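Local coordinates for putative angiotensinogen (Lampetra fluviatilis, PDB 5INW), which is a heparin-binding angiotensinogen of the serpin family that inhibits thrombin, heparin promoting the inhibition through a template mechanism, at residues H280-L285 against N342-L347. The protein carries 1 engineered substitution. Residues are numbered along the deposited sequence; the frame is centred on the assembly and turned at random.
Sequences HQRAKL and NHYVQL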
loop_
_atom_site.group_PDB
_atom_site.type_symbol
_atom_site.label_atom_id
_atom_site.label_comp_id
_atom_site.label_asym_id
_atom_site.label_seq_id
_atom_site.Cartn_x
_atom_site.Cartn_y
_atom_site.Cartn_z
ATOM N N HIS A 280 6.454 24.471 7.062
ATOM C CA HIS A 280 6.398 25.649 6.196
ATOM C C HIS A 280 7.640 25.800 5.347
ATOM O O HIS A 280 8.772 25.650 5.841
ATOM C CB HIS A 280 6.211 26.894 7.029
ATOM C CG HIS A 280 4.939 26.919 7.797
ATOM N ND1 HIS A 280 3.755 27.355 7.247
ATOM C CD2 HIS A 280 4.666 26.586 9.079
ATOM C CE1 HIS A 280 2.797 27.272 8.152
ATOM N NE2 HIS A 280 3.324 26.818 9.275
ATOM N N GLN A 281 7.414 26.100 4.066
ATOM C CA GLN A 281 8.510 26.286 3.114
ATOM C C GLN A 281 8.066 27.075 1.878
ATOM O O GLN A 281 6.884 27.091 1.446
ATOM C CB GLN A 281 9.209 24.966 2.660
ATOM C CG GLN A 281 8.386 24.056 1.753
ATOM C CD GLN A 281 9.131 22.812 1.284
ATOM O OE1 GLN A 281 10.216 22.483 1.757
ATOM N NE2 GLN A 281 8.529 22.113 0.353
ATOM N N ARG A 282 9.046 27.777 1.335
ATOM C CA ARG A 282 8.900 28.463 0.090
ATOM C C ARG A 282 9.798 27.690 -0.861
ATOM O O ARG A 282 11.023 27.849 -0.810
ATOM C CB ARG A 282 9.297 29.946 0.217
ATOM C CG ARG A 282 8.480 30.835 -0.706
ATOM C CD ARG A 282 9.055 32.224 -0.964
ATOM N NE ARG A 282 10.194 32.186 -1.880
ATOM C CZ ARG A 282 10.759 33.246 -2.456
ATOM N NH1 ARG A 282 10.308 34.475 -2.229
ATOM N NH2 ARG A 282 11.799 33.070 -3.274
ATOM N N ALA A 283 9.206 26.841 -1.709
ATOM C CA ALA A 283 9.972 26.177 -2.775
ATOM C C ALA A 283 9.241 26.127 -4.118
ATOM O O ALA A 283 8.054 26.456 -4.198
ATOM C CB ALA A 283 10.389 24.794 -2.324
ATOM N N LYS A 284 9.977 25.716 -5.153
ATOM C CA LYS A 284 9.467 25.563 -6.523
ATOM C C LYS A 284 8.760 24.206 -6.721
ATOM O O LYS A 284 9.394 23.210 -7.060
ATOM C CB LYS A 284 10.620 25.707 -7.524
ATOM C CG LYS A 284 11.391 27.003 -7.366
ATOM C CD LYS A 284 12.459 27.176 -8.424
ATOM C CE LYS A 284 13.192 28.463 -8.144
ATOM N NZ LYS A 284 14.166 28.774 -9.213
ATOM N N LEU A 285 7.442 24.186 -6.554
ATOM C CA LEU A 285 6.667 22.966 -6.599
ATOM C C LEU A 285 5.653 23.054 -7.688
ATOM O O LEU A 285 5.090 24.109 -7.907
ATOM C CB LEU A 285 5.958 22.791 -5.273
ATOM C CG LEU A 285 6.939 22.755 -4.095
ATOM C CD1 LEU A 285 6.215 22.881 -2.765
ATOM C CD2 LEU A 285 7.776 21.478 -4.136
ATOM N N ASN A 342 7.334 26.150 -11.968
ATOM C CA ASN A 342 8.470 26.436 -11.087
ATOM C C ASN A 342 8.773 27.923 -11.035
ATOM O O ASN A 342 9.809 28.414 -11.504
ATOM C CB ASN A 342 9.689 25.580 -11.437
ATOM C CG ASN A 342 9.397 24.089 -11.302
ATOM O OD1 ASN A 342 9.436 23.356 -12.279
ATOM N ND2 ASN A 342 9.073 23.644 -10.102
ATOM N N HIS A 343 7.761 28.614 -10.510
ATOM C CA HIS A 343 7.918 29.760 -9.653
ATOM C C HIS A 343 7.712 29.206 -8.245
ATOM O O HIS A 343 6.997 28.233 -8.049
ATOM C CB HIS A 343 6.879 30.850 -9.979
ATOM C CG HIS A 343 6.761 31.135 -11.440
ATOM N ND1 HIS A 343 7.564 32.047 -12.087
ATOM C CD2 HIS A 343 5.967 30.587 -12.390
ATOM C CE1 HIS A 343 7.251 32.072 -13.370
ATOM N NE2 HIS A 343 6.282 31.197 -13.580
ATOM N N TYR A 344 8.326 29.859 -7.268
ATOM C CA TYR A 344 8.202 29.488 -5.868
ATOM C C TYR A 344 6.741 29.481 -5.370
ATOM O O TYR A 344 5.926 30.329 -5.748
ATOM C CB TYR A 344 9.029 30.441 -4.986
ATOM C CG TYR A 344 10.559 30.265 -4.997
ATOM C CD1 TYR A 344 11.193 29.411 -4.095
ATOM C CD2 TYR A 344 11.367 31.011 -5.856
ATOM C CE1 TYR A 344 12.572 29.270 -4.074
ATOM C CE2 TYR A 344 12.752 30.878 -5.836
ATOM C CZ TYR A 344 13.350 30.006 -4.940
ATOM O OH TYR A 344 14.715 29.879 -4.926
ATOM N N VAL A 345 6.447 28.535 -4.486
ATOM C CA VAL A 345 5.123 28.358 -3.894
ATOM C C VAL A 345 5.209 28.427 -2.370
ATOM O O VAL A 345 6.239 28.038 -1.778
ATOM C CB VAL A 345 4.548 26.987 -4.284
ATOM C CG1 VAL A 345 3.152 26.805 -3.712
ATOM C CG2 VAL A 345 4.530 26.847 -5.799
ATOM N N GLN A 346 4.130 28.891 -1.744
ATOM C CA GLN A 346 4.018 28.943 -0.291
ATOM C C GLN A 346 3.288 27.718 0.221
ATOM O O GLN A 346 2.075 27.617 0.084
ATOM C CB GLN A 346 3.238 30.186 0.118
ATOM C CG GLN A 346 3.929 31.491 -0.215
ATOM C CD GLN A 346 5.124 31.748 0.672
ATOM O OE1 GLN A 346 5.490 30.892 1.500
ATOM N NE2 GLN A 346 5.752 32.922 0.515
ATOM N N LEU A 347 4.022 26.779 0.812
ATOM C CA LEU A 347 3.414 25.513 1.218
ATOM C C LEU A 347 3.300 25.434 2.710
ATOM O O LEU A 347 4.226 25.817 3.417
ATOM C CB LEU A 347 4.220 24.324 0.716
ATOM C CG LEU A 347 3.685 22.930 1.089
ATOM C CD1 LEU A 347 2.344 22.624 0.467
ATOM C CD2 LEU A 347 4.691 21.853 0.702
#
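R282 and K284 hold the ring of Y344 between them, on the exposed face of the antiparallel pairing between strands 273-283 and 345-359 of the serpin fold. From CB, 4.1 Å from V345 O, the R282 chain runs past the amide of Q346, its CG 3.6 Å from Q346 NE2 and its CD close to the same atom. A bend at chi3 (75°) then carries NE beside CG and CD1 of Y344. The guanidinium ends over one ring face, its plane turned 51° from it; CZ lies 4.2 Å from the centroid in a cation-pi contact, and NH2, nearest CD2, stands over the ring centre. Over the opposite face lies the extended chain of K284, whose CE makes a CH-pi contact 3.8 Å from the centroid. In the backbone, L347 N donates a nearly straight hydrogen bond to Q281 O (2.9 Å). Q346 and L347 also pair in parallel with a strand of a separate chain, the C-terminal peptide left by reactive-loop cleavage, so the sheet continues across the interface. With A283, V345 and L347 forming a largely apolar opposite face, one cation against the pi cloud and methylenes on the other side probably let both charged ends stay toward solvent.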